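Local coordinates for DNA polymerase II large subunit (PDB 5BKH), which probably splices itself out of a host polymerase polypeptide, the crystallised portion being a mini-intein caught in an alternative domain-swapped form, at residues I55-F60 with L156-Y161. Sequence-based numbering, arbitrary orientation.
Sequences IKVYSF and LNAKKY
V57 is the apolar centre of this contact, and its two methyls serve two different partners. CG2 meets L156 CD2 tip to tip at 4.0 Å, while CG1 lies 4.1 Å from A158 CB. The first torsion accounts for this division: at chi1 56° CG1 sits between the backbone N and the carbonyl carbon, leaving CG2 anti to the N and facing the leucine. Both distances are ordinary van der Waals separations, and the V57 and A158 CA atoms stand 7.7 Å apart.

Further along, the chains draw closer, with S59 and Y161 CA atoms at 6.0 Å. Here the touching group of the tyrosine is its CB, which lies 3.2 Å from S59 OG; the phenol leads away from the 55-60 strand. The serine hydroxyl, swung anti to its own N, is hydrogen-bonded to the carbonyl of T163 just beyond the turn, which gives this buried polar atom a partner. F60 adds its backbone O, 4.0 Å from Y161 CD1 and oblique to the ring, while its CB leaves the backbone away from 156-161. K160 CG lies 4.0 Å above the plane of the Y161 ring, offset toward its rim. A Y161 N to K159 O hydrogen bond of 2.7 Å closes a classic gamma-turn centred on K160 (phi/psi 65°/-74°), which brings the tyrosine back to S59.

The contact is set in the all-β Hint (hedgehog/intein) fold. Strand 66-78 pairs antiparallel with both strands 55-61 and 153-158, joining V57 to T70 and N157 to E74 by backbone hydrogen bonds; the V57 contacts thus bridge two strands not paired with each other. V164 of strand 164-166 packs on both V57 and L156, and beyond F60 lies L104 of the second subunit.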
loop_
_atom_site.group_PDB
_atom_site.type_symbol
_atom_site.label_atom_id
_atom_site.label_comp_id
_atom_site.label_asym_id
_atom_site.label_seq_id
_atom_site.Cartn_x
_atom_site.Cartn_y
_atom_site.Cartn_z
ATOM N N ILE A 55 -15.681 -10.158 -35.909
ATOM C CA ILE A 55 -15.773 -10.386 -34.472
ATOM C C ILE A 55 -17.014 -9.690 -33.932
ATOM O O ILE A 55 -17.365 -8.590 -34.376
ATOM C CB ILE A 55 -14.500 -9.892 -33.750
ATOM C CG1 ILE A 55 -14.306 -10.611 -32.413
ATOM C CG2 ILE A 55 -14.518 -8.376 -33.547
ATOM C CD1 ILE A 55 -14.213 -12.098 -32.528
ATOM N N LYS A 56 -17.694 -10.352 -32.995
ATOM C CA LYS A 56 -18.664 -9.684 -32.138
ATOM C C LYS A 56 -18.687 -10.415 -30.804
ATOM O O LYS A 56 -18.485 -11.628 -30.748
ATOM C CB LYS A 56 -20.061 -9.642 -32.771
ATOM C CG LYS A 56 -20.295 -8.426 -33.664
ATOM C CD LYS A 56 -21.670 -7.821 -33.469
ATOM C CE LYS A 56 -22.174 -7.196 -34.761
ATOM N NZ LYS A 56 -23.386 -6.360 -34.534
ATOM N N VAL A 57 -18.904 -9.668 -29.726
ATOM C CA VAL A 57 -18.929 -10.253 -28.388
ATOM C C VAL A 57 -20.378 -10.354 -27.930
ATOM O O VAL A 57 -21.189 -9.449 -28.191
ATOM C CB VAL A 57 -18.068 -9.436 -27.398
ATOM C CG1 VAL A 57 -18.505 -8.003 -27.366
ATOM C CG2 VAL A 57 -18.112 -10.033 -26.003
ATOM N N TYR A 58 -20.718 -11.464 -27.262
ATOM C CA TYR A 58 -22.066 -11.644 -26.736
ATOM C C TYR A 58 -22.188 -10.948 -25.382
ATOM O O TYR A 58 -21.431 -11.246 -24.449
ATOM C CB TYR A 58 -22.360 -13.134 -26.616
ATOM C CG TYR A 58 -22.906 -13.795 -27.867
ATOM C CD1 TYR A 58 -22.171 -14.771 -28.546
ATOM C CD2 TYR A 58 -24.207 -13.553 -28.288
ATOM C CE1 TYR A 58 -22.673 -15.384 -29.671
ATOM C CE2 TYR A 58 -24.727 -14.190 -29.407
ATOM C CZ TYR A 58 -23.952 -15.111 -30.089
ATOM O OH TYR A 58 -24.465 -15.748 -31.199
ATOM N N SER A 59 -23.132 -10.012 -25.285
ATOM C CA SER A 59 -23.419 -9.296 -24.051
ATOM C C SER A 59 -24.898 -9.431 -23.693
ATOM O O SER A 59 -25.639 -10.170 -24.354
ATOM C CB SER A 59 -23.024 -7.826 -24.199
ATOM O OG SER A 59 -22.961 -7.174 -22.946
ATOM N N PHE A 60 -25.348 -8.702 -22.670
ATOM C CA PHE A 60 -26.721 -8.794 -22.191
ATOM C C PHE A 60 -27.353 -7.412 -22.129
ATOM O O PHE A 60 -26.720 -6.448 -21.687
ATOM C CB PHE A 60 -26.786 -9.452 -20.805
ATOM C CG PHE A 60 -28.173 -9.871 -20.394
ATOM C CD1 PHE A 60 -28.702 -11.075 -20.825
ATOM C CD2 PHE A 60 -28.947 -9.058 -19.583
ATOM C CE1 PHE A 60 -29.974 -11.464 -20.456
ATOM C CE2 PHE A 60 -30.223 -9.442 -19.207
ATOM C CZ PHE A 60 -30.735 -10.645 -19.642
ATOM N N LEU A 156 -11.446 -5.500 -22.106
ATOM C CA LEU A 156 -12.272 -5.485 -23.303
ATOM C C LEU A 156 -13.124 -4.228 -23.273
ATOM O O LEU A 156 -13.867 -4.002 -22.314
ATOM C CB LEU A 156 -13.150 -6.740 -23.380
ATOM C CG LEU A 156 -14.329 -6.801 -24.359
ATOM C CD1 LEU A 156 -13.994 -6.185 -25.709
ATOM C CD2 LEU A 156 -14.803 -8.236 -24.532
ATOM N N ASN A 157 -13.008 -3.413 -24.313
ATOM C CA ASN A 157 -13.880 -2.265 -24.507
ATOM C C ASN A 157 -14.893 -2.639 -25.581
ATOM O O ASN A 157 -14.527 -2.878 -26.737
ATOM C CB ASN A 157 -13.083 -1.023 -24.893
ATOM C CG ASN A 157 -12.379 -0.398 -23.707
ATOM O OD1 ASN A 157 -12.819 -0.539 -22.564
ATOM N ND2 ASN A 157 -11.280 0.305 -23.972
ATOM N N ALA A 158 -16.157 -2.728 -25.189
ATOM C CA ALA A 158 -17.236 -3.043 -26.106
ATOM C C ALA A 158 -18.208 -1.875 -26.148
ATOM O O ALA A 158 -18.195 -0.996 -25.280
ATOM C CB ALA A 158 -17.958 -4.331 -25.702
ATOM N N LYS A 159 -19.046 -1.865 -27.175
ATOM C CA LYS A 159 -19.951 -0.751 -27.407
ATOM C C LYS A 159 -21.265 -0.989 -26.669
ATOM O O LYS A 159 -21.833 -2.085 -26.737
ATOM C CB LYS A 159 -20.183 -0.567 -28.908
ATOM C CG LYS A 159 -21.351 0.328 -29.273
ATOM C CD LYS A 159 -21.968 -0.104 -30.593
ATOM C CE LYS A 159 -20.961 0.014 -31.731
ATOM N NZ LYS A 159 -21.602 0.400 -33.020
ATOM N N LYS A 160 -21.717 0.035 -25.937
ATOM C CA LYS A 160 -22.988 0.033 -25.217
ATOM C C LYS A 160 -23.026 -0.997 -24.092
ATOM O O LYS A 160 -22.956 -0.638 -22.912
ATOM C CB LYS A 160 -24.156 -0.202 -26.182
ATOM C CG LYS A 160 -25.425 0.564 -25.829
ATOM C CD LYS A 160 -26.466 0.459 -26.935
ATOM C CE LYS A 160 -27.852 0.833 -26.436
ATOM N NZ LYS A 160 -27.796 1.719 -25.239
ATOM N N TYR A 161 -23.141 -2.274 -24.440
ATOM C CA TYR A 161 -23.318 -3.341 -23.462
ATOM C C TYR A 161 -21.952 -3.907 -23.093
ATOM O O TYR A 161 -21.299 -4.559 -23.917
ATOM C CB TYR A 161 -24.241 -4.418 -24.024
ATOM C CG TYR A 161 -25.521 -3.856 -24.602
ATOM C CD1 TYR A 161 -26.374 -3.077 -23.829
ATOM C CD2 TYR A 161 -25.859 -4.076 -25.930
ATOM C CE1 TYR A 161 -27.542 -2.553 -24.356
ATOM C CE2 TYR A 161 -27.024 -3.559 -26.467
ATOM C CZ TYR A 161 -27.861 -2.797 -25.677
ATOM O OH TYR A 161 -29.020 -2.278 -26.210
#